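Local coordinates for immunity 23 family protein (Burkholderia dolosa AU0158, PDB 5FFP), which probably protects its own cell from the toxin of a contact-dependent growth inhibition system by binding and neutralising it as the cognate immunity protein, at residues Leu114-Asp118 / Glu119-Leu123; Gly4-His7 / Thr8-Trp12; Val47-Ser50 / Met51-Arg54. All coordinates share one frame; numbering follows the deposited sequence.

Contact 1: residues Leu114-Asp118 / Glu119-Leu123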
ATOM      1  N   LEU A 114      -7.577  10.800  11.042  1.00 39.52           N
ATOM      2  CA  LEU A 114      -8.003  12.179  11.086  1.00 40.46           C
ATOM      3  C   LEU A 114      -8.749  12.537   9.787  1.00 43.18           C
ATOM      4  O   LEU A 114      -8.214  12.348   8.685  1.00 43.03           O
ATOM      5  CB  LEU A 114      -6.791  13.079  11.232  1.00 41.07           C
ATOM      6  CG  LEU A 114      -7.045  14.537  11.633  1.00 43.27           C
ATOM      7  CD1 LEU A 114      -7.729  14.627  12.982  1.00 43.72           C
ATOM      8  CD2 LEU A 114      -5.739  15.316  11.663  1.00 44.97           C
ATOM      9  N   VAL A 115      -9.971  13.059   9.917  1.00 44.41           N
ATOM     10  CA  VAL A 115     -10.718  13.623   8.783  1.00 46.50           C
ATOM     11  C   VAL A 115     -11.130  15.055   9.131  1.00 48.86           C
ATOM     12  O   VAL A 115     -11.734  15.301  10.180  1.00 48.00           O
ATOM     13  CB  VAL A 115     -12.003  12.811   8.499  1.00 47.37           C
ATOM     14  CG1 VAL A 115     -12.847  13.482   7.422  1.00 51.52           C
ATOM     15  CG2 VAL A 115     -11.683  11.377   8.106  1.00 46.16           C
ATOM     16  N   GLU A 116     -10.824  16.000   8.245  1.00 51.21           N
ATOM     17  CA  GLU A 116     -11.152  17.395   8.479  1.00 53.45           C
ATOM     18  C   GLU A 116     -12.354  17.792   7.612  1.00 57.80           C
ATOM     19  O   GLU A 116     -12.586  17.193   6.564  1.00 59.17           O
ATOM     20  CB  GLU A 116      -9.954  18.293   8.155  1.00 54.12           C
ATOM     21  CG  GLU A 116      -8.736  18.067   9.041  1.00 51.98           C
ATOM     22  CD  GLU A 116      -7.554  18.948   8.616  1.00 54.33           C
ATOM     23  OE1 GLU A 116      -7.638  19.560   7.529  1.00 56.74           O
ATOM     24  OE2 GLU A 116      -6.559  19.063   9.354  1.00 52.71           O
ATOM     25  N   TYR A 117     -13.134  18.771   8.084  1.00 60.19           N
ATOM     26  CA  TYR A 117     -14.177  19.375   7.291  1.00 64.48           C
ATOM     27  C   TYR A 117     -14.281  20.847   7.635  1.00 68.49           C
ATOM     28  O   TYR A 117     -14.583  21.203   8.773  1.00 69.36           O
ATOM     29  CB  TYR A 117     -15.541  18.705   7.498  1.00 64.63           C
ATOM     30  CG  TYR A 117     -16.641  19.346   6.659  1.00 68.09           C
ATOM     31  CD1 TYR A 117     -16.789  19.020   5.319  1.00 69.71           C
ATOM     32  CD2 TYR A 117     -17.513  20.289   7.206  1.00 71.34           C
ATOM     33  CE1 TYR A 117     -17.777  19.606   4.540  1.00 74.77           C
ATOM     34  CE2 TYR A 117     -18.507  20.887   6.437  1.00 75.97           C
ATOM     35  CZ  TYR A 117     -18.635  20.537   5.105  1.00 77.58           C
ATOM     36  OH  TYR A 117     -19.608  21.090   4.323  1.00 82.60           O
ATOM     37  N   ASP A 118     -14.036  21.691   6.646  1.00 71.65           N
ATOM     38  CA  ASP A 118     -14.141  23.110   6.833  1.00 76.52           C
ATOM     39  C   ASP A 118     -13.288  23.513   8.053  1.00 74.57           C
ATOM     40  O   ASP A 118     -12.059  23.533   7.942  1.00 72.38           O
ATOM     41  CB  ASP A 118     -15.633  23.500   6.931  1.00 80.65           C
ATOM     42  CG  ASP A 118     -15.867  24.970   6.674  1.00 86.69           C
ATOM     43  OD1 ASP A 118     -16.675  25.586   7.402  1.00 89.60           O
ATOM     44  OD2 ASP A 118     -15.243  25.507   5.731  1.00 89.35           O
ATOM     45  N   GLU A 119     -13.932  23.778   9.199  1.00 74.74           N
ATOM     46  CA  GLU A 119     -13.269  24.244  10.427  1.00 74.53           C
ATOM     47  C   GLU A 119     -13.314  23.224  11.597  1.00 69.83           C
ATOM     48  O   GLU A 119     -12.905  23.532  12.714  1.00 69.61           O
ATOM     49  CB  GLU A 119     -13.855  25.601  10.857  1.00 80.66           C
ATOM     50  CG  GLU A 119     -13.386  26.771   9.986  1.00 85.89           C
ATOM     51  CD  GLU A 119     -11.862  26.891   9.840  1.00 85.84           C
ATOM     52  OE1 GLU A 119     -11.439  27.816   9.114  1.00 90.58           O
ATOM     53  OE2 GLU A 119     -11.079  26.097  10.432  1.00 81.44           O
ATOM     54  N   SER A 120     -13.770  22.004  11.329  1.00 65.31           N
ATOM     55  CA  SER A 120     -13.836  20.968  12.364  1.00 61.34           C
ATOM     56  C   SER A 120     -12.944  19.816  11.951  1.00 56.81           C
ATOM     57  O   SER A 120     -12.287  19.858  10.908  1.00 55.85           O
ATOM     58  CB  SER A 120     -15.272  20.441  12.569  1.00 61.54           C
ATOM     59  OG  SER A 120     -16.206  21.476  12.794  1.00 65.87           O
ATOM     60  N   ALA A 121     -12.930  18.779  12.774  1.00 54.24           N
ATOM     61  CA  ALA A 121     -12.208  17.549  12.445  1.00 50.82           C
ATOM     62  C   ALA A 121     -12.722  16.392  13.267  1.00 48.89           C
ATOM     63  O   ALA A 121     -13.313  16.586  14.320  1.00 50.73           O
ATOM     64  CB  ALA A 121     -10.713  17.724  12.635  1.00 49.06           C
ATOM     65  N   LYS A 122     -12.495  15.190  12.773  1.00 46.67           N
ATOM     66  CA  LYS A 122     -12.888  13.975  13.463  1.00 46.50           C
ATOM     67  C   LYS A 122     -11.708  13.019  13.588  1.00 43.84           C
ATOM     68  O   LYS A 122     -11.028  12.739  12.607  1.00 44.70           O
ATOM     69  CB  LYS A 122     -13.984  13.265  12.688  1.00 47.25           C
ATOM     70  CG  LYS A 122     -15.351  13.822  12.942  1.00 50.59           C
ATOM     71  CD  LYS A 122     -16.384  13.076  12.140  1.00 52.82           C
ATOM     72  CE  LYS A 122     -17.753  13.634  12.461  1.00 58.23           C
ATOM     73  NZ  LYS A 122     -18.842  13.010  11.662  1.00 61.80           N
ATOM     74  N   LEU A 123     -11.468  12.533  14.794  1.00 42.97           N
ATOM     75  CA  LEU A 123     -10.688  11.329  14.974  1.00 40.85           C
ATOM     76  C   LEU A 123     -11.647  10.178  14.874  1.00 41.39           C
ATOM     77  O   LEU A 123     -12.671  10.157  15.552  1.00 42.36           O
ATOM     78  CB  LEU A 123     -10.021  11.284  16.329  1.00 39.95           C
ATOM     79  CG  LEU A 123      -8.780  12.137  16.507  1.00 39.79           C
ATOM     80  CD1 LEU A 123      -8.310  11.996  17.939  1.00 40.34           C
ATOM     81  CD2 LEU A 123      -7.699  11.695  15.534  1.00 38.61           C
TER
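Leu114 and Leu123 meet through one methyl each, Leu114 CD1 lying 3.9 Å from Leu123 CD2. The Leu114 side chain swings CG away from its own backbone N and beside its carbonyl carbon (chi1 -166°), which carries CD1 across to the partner strand; the two branched chains cross at a slant, and Phe144 of helix 143-154 packs on both. On the same face, Ala121 sits opposite Glu116 in a non-hydrogen-bonded pair, and its small methyl lies alongside the acid's extended stem, Glu116 CG resting 4.1 Å from Ala121 CB. These residues belong to the tight antiparallel hairpin of strands 110-117 and 120-127, closed by a type II' turn from Tyr117 to Ser120. Asp118 takes the first corner with a positive phi of 53°, unusual for a residue other than glycine, and Glu63 accepts from its backbone N. Glu119, at the second corner, folds at chi2 and forms a salt bridge with Arg141. Ser120 N donates to Tyr117 O at 2.8 Å to shut the turn, Tyr117 N returns a bond to Ser120 O at 3.1 Å, and Val115 and Lys122 exchange a second such pair, Val115 N to Lys122 O being 2.9 Å. Across the sheet, the fully extended Lys122 chain takes its ammonium away from the hairpin to a salt bridge with Glu136 and a cation-pi contact with Phe68, while the Tyr117 ring meets His69 edge-to-face.

Contact 2: residues Gly4-His7 / Thr8-Trp12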
ATOM      1  N   GLY A   4      -2.685  18.338  25.795  1.00 34.15           N
ATOM      2  CA  GLY A   4      -4.052  18.393  25.280  1.00 33.77           C
ATOM      3  C   GLY A   4      -5.072  18.149  26.391  1.00 32.37           C
ATOM      4  O   GLY A   4      -4.818  18.367  27.579  1.00 32.28           O
ATOM      5  N   ASN A   5      -6.251  17.698  25.992  1.00 31.69           N
ATOM      6  CA  ASN A   5      -7.421  17.694  26.870  1.00 30.52           C
ATOM      7  C   ASN A   5      -8.139  16.378  26.703  1.00 28.94           C
ATOM      8  O   ASN A   5      -8.735  16.138  25.647  1.00 29.48           O
ATOM      9  CB  ASN A   5      -8.341  18.834  26.452  1.00 32.18           C
ATOM     10  CG  ASN A   5      -9.645  18.867  27.236  1.00 31.72           C
ATOM     11  OD1 ASN A   5     -10.031  17.929  27.941  1.00 29.92           O
ATOM     12  ND2 ASN A   5     -10.344  19.971  27.092  1.00 33.52           N
ATOM     13  N   PRO A   6      -8.093  15.520  27.728  1.00 27.07           N
ATOM     14  CA  PRO A   6      -8.618  14.190  27.528  1.00 26.33           C
ATOM     15  C   PRO A   6     -10.066  14.136  27.065  1.00 27.56           C
ATOM     16  O   PRO A   6     -10.459  13.125  26.519  1.00 27.93           O
ATOM     17  CB  PRO A   6      -8.503  13.555  28.898  1.00 25.07           C
ATOM     18  CG  PRO A   6      -7.324  14.234  29.482  1.00 25.17           C
ATOM     19  CD  PRO A   6      -7.373  15.641  28.991  1.00 26.48           C
ATOM     20  N   HIS A   7     -10.862  15.175  27.302  1.00 28.48           N
ATOM     21  CA  HIS A   7     -12.263  15.126  26.883  1.00 29.70           C
ATOM     22  C   HIS A   7     -12.422  15.323  25.394  1.00 31.17           C
ATOM     23  O   HIS A   7     -13.471  15.010  24.850  1.00 33.18           O
ATOM     24  CB  HIS A   7     -13.135  16.154  27.647  1.00 30.33           C
ATOM     25  CG  HIS A   7     -13.421  15.770  29.074  1.00 29.26           C
ATOM     26  ND1 HIS A   7     -13.863  16.673  30.018  1.00 29.75           N
ATOM     27  CD2 HIS A   7     -13.276  14.592  29.730  1.00 28.40           C
ATOM     28  CE1 HIS A   7     -14.010  16.060  31.185  1.00 28.86           C
ATOM     29  NE2 HIS A   7     -13.661  14.799  31.038  1.00 28.13           N
ATOM     30  N   THR A   8     -11.415  15.877  24.731  1.00 31.21           N
ATOM     31  CA  THR A   8     -11.446  16.037  23.278  1.00 32.70           C
ATOM     32  C   THR A   8     -10.307  15.177  22.661  1.00 31.72           C
ATOM     33  O   THR A   8     -10.542  14.042  22.214  1.00 31.34           O
ATOM     34  CB  THR A   8     -11.256  17.501  22.922  1.00 34.56           C
ATOM     35  OG1 THR A   8     -10.188  18.010  23.711  1.00 33.51           O
ATOM     36  CG2 THR A   8     -12.536  18.335  23.218  1.00 36.01           C
ATOM     37  N   PHE A   9      -9.077  15.684  22.722  1.00 30.88           N
ATOM     38  CA  PHE A   9      -7.913  14.890  22.342  1.00 29.93           C
ATOM     39  C   PHE A   9      -6.686  15.214  23.185  1.00 28.57           C
ATOM     40  O   PHE A   9      -6.331  16.382  23.381  1.00 29.31           O
ATOM     41  CB  PHE A   9      -7.582  15.089  20.849  1.00 31.97           C
ATOM     42  CG  PHE A   9      -6.351  14.373  20.420  1.00 31.27           C
ATOM     43  CD1 PHE A   9      -6.295  12.982  20.469  1.00 29.97           C
ATOM     44  CD2 PHE A   9      -5.213  15.069  20.046  1.00 32.20           C
ATOM     45  CE1 PHE A   9      -5.141  12.312  20.122  1.00 29.17           C
ATOM     46  CE2 PHE A   9      -4.056  14.394  19.681  1.00 31.55           C
ATOM     47  CZ  PHE A   9      -4.029  13.023  19.712  1.00 29.99           C
ATOM     48  N   ALA A  10      -6.028  14.173  23.672  1.00 26.82           N
ATOM     49  CA  ALA A  10      -4.775  14.356  24.378  1.00 26.04           C
ATOM     50  C   ALA A  10      -3.878  13.169  24.138  1.00 25.07           C
ATOM     51  O   ALA A  10      -4.357  12.083  23.789  1.00 24.38           O
ATOM     52  CB  ALA A  10      -5.032  14.511  25.859  1.00 25.17           C
ATOM     53  N   ILE A  11      -2.577  13.389  24.365  1.00 25.10           N
ATOM     54  CA  ILE A  11      -1.582  12.332  24.362  1.00 23.93           C
ATOM     55  C   ILE A  11      -0.990  12.282  25.720  1.00 23.03           C
ATOM     56  O   ILE A  11      -0.555  13.317  26.250  1.00 24.65           O
ATOM     57  CB  ILE A  11      -0.454  12.616  23.350  1.00 25.42           C
ATOM     58  CG1 ILE A  11      -1.074  12.829  21.957  1.00 26.89           C
ATOM     59  CG2 ILE A  11       0.515  11.430  23.271  1.00 24.38           C
ATOM     60  CD1 ILE A  11      -0.080  13.179  20.898  1.00 28.62           C
ATOM     61  N   TRP A  12      -0.945  11.082  26.281  1.00 21.20           N
ATOM     62  CA  TRP A  12      -0.331  10.827  27.537  1.00 20.38           C
ATOM     63  C   TRP A  12       0.877   9.913  27.280  1.00 20.23           C
ATOM     64  O   TRP A  12       0.695   8.793  26.736  1.00 19.53           O
ATOM     65  CB  TRP A  12      -1.355  10.081  28.393  1.00 19.33           C
ATOM     66  CG  TRP A  12      -1.127  10.104  29.871  1.00 19.10           C
ATOM     67  CD1 TRP A  12      -0.245  10.861  30.551  1.00 19.91           C
ATOM     68  CD2 TRP A  12      -1.903   9.422  30.849  1.00 18.68           C
ATOM     69  NE1 TRP A  12      -0.372  10.632  31.899  1.00 20.17           N
ATOM     70  CE2 TRP A  12      -1.387   9.746  32.096  1.00 19.28           C
ATOM     71  CE3 TRP A  12      -2.957   8.507  30.779  1.00 18.40           C
ATOM     72  CZ2 TRP A  12      -1.883   9.204  33.275  1.00 19.65           C
ATOM     73  CZ3 TRP A  12      -3.436   7.937  31.968  1.00 18.60           C
ATOM     74  CH2 TRP A  12      -2.906   8.293  33.181  1.00 19.19           C
TER
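With chi1 of 176°, Asn5 directs CG away from its backbone N, and Thr8 places OG1 between its own N and carbonyl carbon (chi1 45°); OG1 comes up against Asn5 CB, 3.4 Å away. The short Asn5 amide reaches forward to the backbone N of His7: OD1 accepts from His7 N at 2.9 Å, the donor standing above the amide plane, which makes an Asx turn. Pro6, with its phi already restricted, suits the bend inside that turn. Thr8 N then donates to Asn5 O at 2.8 Å, while the Thr8 hydroxyl OG1 lies 3.1 Å from Asn5 O and is hydrogen-bonded to Glu143. Thr8 and Phe9 both face Asn5, a classic beta bulge, and Asn5 N donates to Phe9 O at 2.9 Å. Gly4 has a positive phi of 91°, a conformation glycine adopts readily, and its CA lies 3.6 Å from Phe9 O. The small Ala10 methyl settles against this backbone, Ala10 CB being 3.4 Å from Asn5 N, with Pro6 CD beside it. Beyond the turn, Phe9 stacks on Phe144 and meets Tyr31 edge-to-face, Ile11 packs on helix 143-154, and the backbones of Ala10 and Trp12 bond to strand 26-33.

Contact 3: residues Val47-Ser50 / Met51-Arg54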
ATOM      1  N   VAL A  47      11.116   7.091  18.842  1.00 30.15           N
ATOM      2  CA  VAL A  47      10.687   6.580  17.557  1.00 30.84           C
ATOM      3  C   VAL A  47       9.237   6.948  17.310  1.00 30.70           C
ATOM      4  O   VAL A  47       8.899   7.374  16.252  1.00 31.98           O
ATOM      5  CB  VAL A  47      10.850   5.021  17.478  1.00 29.42           C
ATOM      6  CG1 VAL A  47      10.352   4.506  16.141  1.00 30.33           C
ATOM      7  CG2 VAL A  47      12.296   4.617  17.681  1.00 29.38           C
ATOM      8  N   ASP A  48       8.364   6.702  18.277  1.00 29.41           N
ATOM      9  CA  ASP A  48       6.988   7.189  18.160  1.00 29.55           C
ATOM     10  C   ASP A  48       6.915   8.717  17.884  1.00 31.59           C
ATOM     11  O   ASP A  48       6.135   9.166  17.021  1.00 33.01           O
ATOM     12  CB  ASP A  48       6.207   6.872  19.420  1.00 27.60           C
ATOM     13  CG  ASP A  48       5.511   5.525  19.372  1.00 26.87           C
ATOM     14  OD1 ASP A  48       5.331   4.938  18.270  1.00 27.56           O
ATOM     15  OD2 ASP A  48       5.042   5.083  20.457  1.00 25.77           O
ATOM     16  N   LEU A  49       7.691   9.521  18.610  1.00 32.11           N
ATOM     17  CA  LEU A  49       7.554  10.982  18.474  1.00 34.81           C
ATOM     18  C   LEU A  49       8.072  11.445  17.126  1.00 38.09           C
ATOM     19  O   LEU A  49       7.409  12.223  16.456  1.00 39.64           O
ATOM     20  CB  LEU A  49       8.224  11.750  19.631  1.00 35.15           C
ATOM     21  CG  LEU A  49       7.369  12.088  20.890  1.00 33.83           C
ATOM     22  CD1 LEU A  49       6.335  11.052  21.288  1.00 31.31           C
ATOM     23  CD2 LEU A  49       8.278  12.371  22.083  1.00 34.03           C
ATOM     24  N   SER A  50       9.225  10.940  16.695  1.00 39.75           N
ATOM     25  CA  SER A  50       9.727  11.336  15.399  1.00 44.27           C
ATOM     26  C   SER A  50       8.789  10.921  14.243  1.00 46.18           C
ATOM     27  O   SER A  50       8.693  11.637  13.228  1.00 48.79           O
ATOM     28  CB  SER A  50      11.115  10.805  15.166  1.00 45.01           C
ATOM     29  OG  SER A  50      11.032   9.433  14.929  1.00 43.53           O
HETATM   30  N   MSE A  51       8.083   9.809  14.404  1.00 47.21           N
HETATM   31  CA  MSE A  51       7.116   9.384  13.402  1.00 50.00           C
HETATM   32  C   MSE A  51       5.800  10.177  13.426  1.00 45.82           C
HETATM   33  O   MSE A  51       5.151  10.349  12.389  1.00 42.97           O
HETATM   34  CB  MSE A  51       6.965   7.891  13.638  1.00 59.22           C
HETATM   35  CG  MSE A  51       5.645   7.312  13.125  1.00 67.82           C
HETATM   36 SE   MSE A  51       4.135   7.516  14.427  1.00 83.10          SE
HETATM   37  CE  MSE A  51       2.720   7.243  13.070  1.00 78.37           C
ATOM     38  N   LEU A  52       5.372  10.633  14.607  1.00 44.24           N
ATOM     39  CA  LEU A  52       4.200  11.519  14.698  1.00 41.99           C
ATOM     40  C   LEU A  52       4.509  12.834  13.995  1.00 40.05           C
ATOM     41  O   LEU A  52       3.645  13.402  13.317  1.00 38.61           O
ATOM     42  CB  LEU A  52       3.780  11.799  16.137  1.00 42.39           C
ATOM     43  CG  LEU A  52       3.183  10.666  16.958  1.00 45.24           C
ATOM     44  CD1 LEU A  52       2.973  11.146  18.379  1.00 47.21           C
ATOM     45  CD2 LEU A  52       1.897  10.140  16.361  1.00 45.69           C
ATOM     46  N   SER A  53       5.754  13.278  14.106  1.00 40.01           N
ATOM     47  CA  SER A  53       6.149  14.530  13.495  1.00 40.17           C
ATOM     48  C   SER A  53       6.101  14.515  11.970  1.00 41.50           C
ATOM     49  O   SER A  53       6.089  15.580  11.369  1.00 43.54           O
ATOM     50  CB  SER A  53       7.546  14.959  13.974  1.00 40.34           C
ATOM     51  OG  SER A  53       8.582  14.286  13.301  1.00 41.06           O
ATOM     52  N   ARG A  54       6.080  13.330  11.357  1.00 44.22           N
ATOM     53  CA  ARG A  54       6.097  13.154   9.898  1.00 46.43           C
ATOM     54  C   ARG A  54       4.790  12.542   9.386  1.00 46.95           C
ATOM     55  O   ARG A  54       4.748  11.976   8.306  1.00 48.18           O
ATOM     56  CB  ARG A  54       7.292  12.274   9.500  1.00 49.98           C
ATOM     57  CG  ARG A  54       8.645  12.993   9.596  1.00 51.34           C
ATOM     58  CD  ARG A  54       9.790  12.177  10.207  1.00 53.95           C
ATOM     59  NE  ARG A  54      10.337  11.112   9.378  1.00 58.92           N
ATOM     60  CZ  ARG A  54      11.538  10.537   9.589  1.00 62.76           C
ATOM     61  NH1 ARG A  54      12.322  10.918  10.611  1.00 60.72           N
ATOM     62  NH2 ARG A  54      11.968   9.575   8.773  1.00 67.44           N
TER
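The last turns of helix 45-52 run through this contact, where the carbonyls of Val47, Asp48 and Leu49 each receive the backbone N four residues on. Leu52 N to Asp48 O, at 2.9 Å, is representative. On the side turned to helix 143-154, Leu49 CD1 and Leu52 CD1 approach to 4.4 Å, and the branched leucines fill the interface with valines of that helix, Leu49 at Val151 and Leu52 at Val148. Leu52 CG also lies 3.3 Å from Asp48 O. The selenomethionine at Met51 starts away from its backbone N (chi1 157°) and bends at chi2, which brings SE to 3.7 Å from Asp48 O before the chain passes on toward Glu103. Asp48 is buried, and its carboxylate OD2 accepts from the hydroxyls of Ser104 and Ser43. Further on, Ser53 OG turns back over its own backbone and donates to Ser50 O at 2.7 Å, the donor tilted 33° from the carbonyl plane. Arg54, bent at chi2 and chi3, lays CD 3.3 Å from the same Ser50 O. The short serine side chain thus lets its hydroxyl bond Ser50 O, and two serines supply the polar company that a buried aspartate needs, probably easing the cost of its charge.

How the contacts relate
From the N terminus, contact 2 comes first, closing the loop that turns strand 2-3 into strand 9-15 at the start of the four-stranded sheet. Contact 3 follows as successive turns of helix 45-52, directly after the last strand of that sheet, and contact 1 closes the hairpin that opens the three-stranded sheet. They are in series, none nested in or crossing another. Contacts 1 and 2 touch, Leu123 CD1 lying 3.4 Å from Phe9 CD1, so side chains of the two sheets pack on each other there. Contact 3, its centre about 18 Å from that of contact 2 and 21 Å from that of contact 1, touches neither, though its nearest atoms come within about 4 Å of contact 2. Helix 143-154 packs against all three.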